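Local coordinates for putative LacI-family transcriptional regulator (Bacteroides fragilis, PDB 3GBV), which probably regulates transcription as a LacI-family DNA-binding protein, its periplasmic-binding-protein-like domain presumably sensing a small-molecule effector, at residues 7-19 with 65-78. Numbering follows the deposited sequence.
With EDO (1,2-ethanediol), chain C.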
loop_
_atom_site.group_PDB
_atom_site.type_symbol
_atom_site.label_atom_id
_atom_site.label_comp_id
_atom_site.label_asym_id
_atom_site.label_seq_id
_atom_site.Cartn_x
_atom_site.Cartn_y
_atom_site.Cartn_z
ATOM N N LYS A 7 -11.040 -4.490 39.823
ATOM C CA LYS A 7 -10.022 -5.236 39.030
ATOM C C LYS A 7 -9.907 -4.627 37.627
ATOM O O LYS A 7 -10.386 -3.515 37.389
ATOM C CB LYS A 7 -10.415 -6.718 38.940
ATOM C CG LYS A 7 -9.296 -7.628 38.442
ATOM C CD LYS A 7 -8.073 -7.545 39.353
ATOM C CE LYS A 7 -6.878 -8.293 38.768
ATOM N NZ LYS A 7 -7.161 -9.739 38.539
ATOM N N LYS A 8 -9.264 -5.343 36.705
ATOM C CA LYS A 8 -9.102 -4.844 35.342
ATOM C C LYS A 8 -8.722 -5.950 34.363
ATOM O O LYS A 8 -8.472 -7.091 34.754
ATOM C CB LYS A 8 -8.030 -3.748 35.297
ATOM C CG LYS A 8 -6.628 -4.224 35.667
ATOM C CD LYS A 8 -5.582 -3.140 35.401
ATOM C CE LYS A 8 -4.149 -3.628 35.642
ATOM N NZ LYS A 8 -3.807 -3.795 37.086
ATOM N N TYR A 9 -8.692 -5.601 33.081
ATOM C CA TYR A 9 -8.308 -6.546 32.041
ATOM C C TYR A 9 -6.837 -6.303 31.749
ATOM O O TYR A 9 -6.420 -5.162 31.531
ATOM C CB TYR A 9 -9.134 -6.323 30.774
ATOM C CG TYR A 9 -10.501 -6.960 30.813
ATOM C CD1 TYR A 9 -10.649 -8.348 30.805
ATOM C CD2 TYR A 9 -11.649 -6.174 30.857
ATOM C CE1 TYR A 9 -11.919 -8.938 30.841
ATOM C CE2 TYR A 9 -12.918 -6.747 30.895
ATOM C CZ TYR A 9 -13.050 -8.125 30.886
ATOM O OH TYR A 9 -14.314 -8.680 30.930
ATOM N N THR A 10 -6.054 -7.376 31.755
ATOM C CA THR A 10 -4.623 -7.270 31.507
ATOM C C THR A 10 -4.175 -8.154 30.348
ATOM O O THR A 10 -4.347 -9.370 30.385
ATOM C CB THR A 10 -3.825 -7.652 32.777
ATOM O OG1 THR A 10 -4.276 -6.850 33.877
ATOM C CG2 THR A 10 -2.335 -7.407 32.570
ATOM N N PHE A 11 -3.614 -7.530 29.316
ATOM C CA PHE A 11 -3.137 -8.262 28.150
ATOM C C PHE A 11 -1.622 -8.211 28.132
ATOM O O PHE A 11 -1.034 -7.139 27.994
ATOM C CB PHE A 11 -3.675 -7.647 26.854
ATOM C CG PHE A 11 -5.175 -7.557 26.794
ATOM C CD1 PHE A 11 -5.972 -8.649 27.136
ATOM C CD2 PHE A 11 -5.790 -6.385 26.363
ATOM C CE1 PHE A 11 -7.360 -8.573 27.046
ATOM C CE2 PHE A 11 -7.173 -6.297 26.268
ATOM C CZ PHE A 11 -7.963 -7.396 26.611
ATOM N N ALA A 12 -0.987 -9.367 28.282
ATOM C CA ALA A 12 0.471 -9.418 28.281
ATOM C C ALA A 12 0.987 -9.503 26.844
ATOM O O ALA A 12 0.610 -10.406 26.097
ATOM C CB ALA A 12 0.952 -10.622 29.093
ATOM N N CYS A 13 1.844 -8.565 26.460
ATOM C CA CYS A 13 2.402 -8.554 25.111
ATOM C C CYS A 13 3.887 -8.890 25.175
ATOM O O CYS A 13 4.689 -8.097 25.661
ATOM C CB CYS A 13 2.204 -7.178 24.468
ATOM S SG CYS A 13 0.501 -6.548 24.593
ATOM N N LEU A 14 4.249 -10.069 24.684
ATOM C CA LEU A 14 5.640 -10.510 24.718
ATOM C C LEU A 14 6.312 -10.296 23.365
ATOM O O LEU A 14 5.979 -10.952 22.377
ATOM C CB LEU A 14 5.691 -11.984 25.126
ATOM C CG LEU A 14 7.042 -12.589 25.508
ATOM C CD1 LEU A 14 7.644 -11.811 26.674
ATOM C CD2 LEU A 14 6.852 -14.067 25.876
ATOM N N LEU A 15 7.252 -9.357 23.332
ATOM C CA LEU A 15 7.965 -9.021 22.108
ATOM C C LEU A 15 9.474 -9.100 22.321
ATOM O O LEU A 15 9.959 -9.015 23.453
ATOM C CB LEU A 15 7.604 -7.598 21.673
ATOM C CG LEU A 15 6.129 -7.226 21.521
ATOM C CD1 LEU A 15 6.008 -5.717 21.370
ATOM C CD2 LEU A 15 5.535 -7.939 20.325
ATOM N N PRO A 16 10.238 -9.275 21.233
ATOM C CA PRO A 16 11.701 -9.358 21.314
ATOM C C PRO A 16 12.311 -8.034 21.773
ATOM O O PRO A 16 11.884 -6.964 21.332
ATOM C CB PRO A 16 12.112 -9.678 19.875
ATOM C CG PRO A 16 10.923 -10.395 19.315
ATOM C CD PRO A 16 9.771 -9.589 19.870
ATOM N N LYS A 17 13.303 -8.100 22.660
ATOM C CA LYS A 17 13.972 -6.885 23.118
ATOM C C LYS A 17 14.474 -6.185 21.862
ATOM O O LYS A 17 14.837 -6.838 20.884
ATOM C CB LYS A 17 15.163 -7.219 24.030
ATOM C CG LYS A 17 14.791 -7.672 25.445
ATOM C CD LYS A 17 16.023 -8.170 26.205
ATOM C CE LYS A 17 15.677 -8.670 27.609
ATOM N NZ LYS A 17 16.807 -9.444 28.222
ATOM N N HIS A 18 14.492 -4.857 21.889
ATOM C CA HIS A 18 14.935 -4.082 20.738
ATOM C C HIS A 18 15.253 -2.643 21.140
ATOM O O HIS A 18 15.026 -2.245 22.281
ATOM C CB HIS A 18 13.839 -4.079 19.670
ATOM C CG HIS A 18 12.575 -3.403 20.103
ATOM N ND1 HIS A 18 11.662 -3.995 20.948
ATOM C CD2 HIS A 18 12.092 -2.164 19.842
ATOM C CE1 HIS A 18 10.674 -3.153 21.191
ATOM N NE2 HIS A 18 10.912 -2.032 20.533
ATOM N N LEU A 19 15.780 -1.868 20.193
ATOM C CA LEU A 19 16.107 -0.464 20.435
ATOM C C LEU A 19 15.006 0.375 19.804
ATOM O O LEU A 19 14.435 -0.019 18.787
ATOM C CB LEU A 19 17.439 -0.095 19.778
ATOM C CG LEU A 19 18.676 -0.933 20.103
ATOM C CD1 LEU A 19 19.853 -0.459 19.255
ATOM C CD2 LEU A 19 18.995 -0.821 21.578
ATOM N N VAL A 65 5.508 -14.046 32.919
ATOM C CA VAL A 65 4.275 -13.618 32.261
ATOM C C VAL A 65 3.122 -14.515 32.680
ATOM O O VAL A 65 2.050 -14.036 33.045
ATOM C CB VAL A 65 4.388 -13.674 30.724
ATOM C CG1 VAL A 65 3.039 -13.346 30.090
ATOM C CG2 VAL A 65 5.439 -12.692 30.244
ATOM N N ILE A 66 3.345 -15.820 32.616
ATOM C CA ILE A 66 2.320 -16.777 33.003
ATOM C C ILE A 66 1.942 -16.556 34.467
ATOM O O ILE A 66 0.770 -16.626 34.836
ATOM C CB ILE A 66 2.820 -18.229 32.813
ATOM C CG1 ILE A 66 2.956 -18.532 31.322
ATOM C CG2 ILE A 66 1.859 -19.209 33.465
ATOM C CD1 ILE A 66 3.595 -19.865 31.020
ATOM N N GLU A 67 2.942 -16.271 35.294
ATOM C CA GLU A 67 2.706 -16.052 36.713
ATOM C C GLU A 67 2.042 -14.715 37.039
ATOM O O GLU A 67 1.723 -14.440 38.192
ATOM C CB GLU A 67 4.014 -16.227 37.488
ATOM C CG GLU A 67 4.308 -17.693 37.802
ATOM C CD GLU A 67 5.726 -17.927 38.282
ATOM O OE1 GLU A 67 6.310 -17.001 38.884
ATOM O OE2 GLU A 67 6.250 -19.042 38.067
ATOM N N GLU A 68 1.827 -13.889 36.021
ATOM C CA GLU A 68 1.158 -12.609 36.220
ATOM C C GLU A 68 -0.343 -12.822 36.055
ATOM O O GLU A 68 -1.135 -11.917 36.299
ATOM C CB GLU A 68 1.661 -11.570 35.214
ATOM C CG GLU A 68 2.942 -10.881 35.654
ATOM C CD GLU A 68 3.724 -10.274 34.500
ATOM O OE1 GLU A 68 3.937 -9.042 34.502
ATOM O OE2 GLU A 68 4.139 -11.030 33.592
ATOM N N GLN A 69 -0.721 -14.030 35.643
ATOM C CA GLN A 69 -2.125 -14.394 35.452
ATOM C C GLN A 69 -2.864 -13.427 34.516
ATOM O O GLN A 69 -3.878 -12.848 34.891
ATOM C CB GLN A 69 -2.846 -14.417 36.806
ATOM C CG GLN A 69 -2.046 -15.038 37.950
ATOM C CD GLN A 69 -2.718 -14.841 39.302
ATOM O OE1 GLN A 69 -3.777 -15.408 39.572
ATOM N NE2 GLN A 69 -2.109 -14.025 40.154
ATOM N N PRO A 70 -2.371 -13.249 33.281
ATOM C CA PRO A 70 -3.044 -12.333 32.359
ATOM C C PRO A 70 -4.300 -12.926 31.724
ATOM O O PRO A 70 -4.433 -14.142 31.606
ATOM C CB PRO A 70 -1.964 -12.048 31.328
ATOM C CG PRO A 70 -1.296 -13.372 31.208
ATOM C CD PRO A 70 -1.154 -13.804 32.664
ATOM N N ASP A 71 -5.214 -12.046 31.320
ATOM C CA ASP A 71 -6.467 -12.430 30.676
ATOM C C ASP A 71 -6.191 -12.892 29.260
ATOM O O ASP A 71 -6.799 -13.842 28.768
ATOM C CB ASP A 71 -7.412 -11.235 30.613
ATOM C CG ASP A 71 -7.804 -10.750 31.974
ATOM O OD1 ASP A 71 -8.617 -11.443 32.622
ATOM O OD2 ASP A 71 -7.285 -9.691 32.396
ATOM N N GLY A 72 -5.279 -12.186 28.604
ATOM C CA GLY A 72 -4.923 -12.526 27.245
ATOM C C GLY A 72 -3.463 -12.243 26.962
ATOM O O GLY A 72 -2.796 -11.489 27.683
ATOM N N VAL A 73 -2.967 -12.853 25.896
ATOM C CA VAL A 73 -1.585 -12.680 25.499
ATOM C C VAL A 73 -1.434 -12.543 23.991
ATOM O O VAL A 73 -2.105 -13.233 23.236
ATOM C CB VAL A 73 -0.730 -13.896 25.916
ATOM C CG1 VAL A 73 0.729 -13.650 25.548
ATOM C CG2 VAL A 73 -0.888 -14.171 27.401
HETATM N N MSE A 74 -0.574 -11.625 23.562
HETATM C CA MSE A 74 -0.259 -11.474 22.147
HETATM C C MSE A 74 1.239 -11.763 22.221
HETATM O O MSE A 74 1.910 -11.358 23.184
HETATM C CB MSE A 74 -0.568 -10.062 21.633
HETATM C CG MSE A 74 0.215 -8.932 22.284
HETATM SE SE MSE A 74 1.712 -8.352 21.130
HETATM C CE MSE A 74 3.241 -9.328 21.925
ATOM N N PHE A 75 1.766 -12.489 21.245
ATOM C CA PHE A 75 3.166 -12.864 21.303
ATOM C C PHE A 75 3.811 -12.979 19.933
ATOM O O PHE A 75 3.251 -13.585 19.024
ATOM C CB PHE A 75 3.254 -14.191 22.073
ATOM C CG PHE A 75 4.566 -14.920 21.935
ATOM C CD1 PHE A 75 5.781 -14.285 22.202
ATOM C CD2 PHE A 75 4.578 -16.268 21.582
ATOM C CE1 PHE A 75 6.991 -14.992 22.122
ATOM C CE2 PHE A 75 5.775 -16.981 21.501
ATOM C CZ PHE A 75 6.986 -16.341 21.771
ATOM N N ALA A 76 4.986 -12.374 19.792
ATOM C CA ALA A 76 5.742 -12.413 18.545
ATOM C C ALA A 76 6.861 -13.429 18.724
ATOM O O ALA A 76 7.830 -13.168 19.432
ATOM C CB ALA A 76 6.328 -11.051 18.245
ATOM N N PRO A 77 6.738 -14.603 18.088
ATOM C CA PRO A 77 7.736 -15.686 18.166
ATOM C C PRO A 77 8.999 -15.430 17.341
ATOM O O PRO A 77 8.929 -14.895 16.241
ATOM C CB PRO A 77 6.981 -16.909 17.631
ATOM C CG PRO A 77 5.519 -16.498 17.649
ATOM C CD PRO A 77 5.555 -15.042 17.335
ATOM N N THR A 78 10.148 -15.817 17.874
ATOM C CA THR A 78 11.405 -15.662 17.151
ATOM C C THR A 78 11.935 -17.082 16.932
ATOM O O THR A 78 11.913 -17.588 15.807
ATOM C CB THR A 78 12.427 -14.814 17.958
ATOM O OG1 THR A 78 11.891 -13.503 18.186
ATOM C CG2 THR A 78 13.736 -14.681 17.195
HETATM C C1 EDO C . 10.481 -17.056 21.371
HETATM O O1 EDO C . 10.176 -17.697 20.129
HETATM C C2 EDO C . 11.937 -17.338 21.753
HETATM O O2 EDO C . 12.812 -16.863 20.720
#
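Strands 9-16 and 72-75 are parallel neighbours in the first Rossmann-like sheet of a periplasmic-binding-protein fold, in which strand 9-16 lies between 43-50 and 72-75. Ala-12 N donates to Gly-72 O (2.9 Å) and Ala-12 O accepts from Met-74 N; Leu-14 repeats the pattern with Met-74 O and Ala-76 N. Just before strand 72-75, an aspartate supplies an acceptor beside the backbone: Asp-71 OD2 accepts from Thr-10 N at 2.7 Å, almost straight (172°), through its anti lone pair, while Asp-71 N bonds back to Thr-10 O. One bond through the side chain and one through the backbone thus pin Asp-71 to Thr-10, and the carboxylate CG lies at the edge of the Tyr-9 ring.

The methyl of Ala-12 is short enough for the chain between helix 55-66 and strand 72-75 to pack directly on it, Ala-12 CB lying 3.6 Å from Val-65 CG1 with Pro-70 CB beside it. Leu-14 points to the same face and lies alongside Phe-75, Leu-14 CB being 3.7 Å from Phe-75 CD1. The opposite face carries Phe-11, Cys-13 and Met-74, a selenomethionine packed tightly on Cys-13, though the detail is doubtful; helix 254-270 packs on Phe-11. Glycine at 72 lets the Phe-11 ring lie close, its edge turned to Gly-72 N. Beyond strand 72-75, Thr-78 OG1, hydrogen-bonded to Tyr-50 OH, meets Pro-16 CG, in the last residue of strand 9-16, at 3.4 Å.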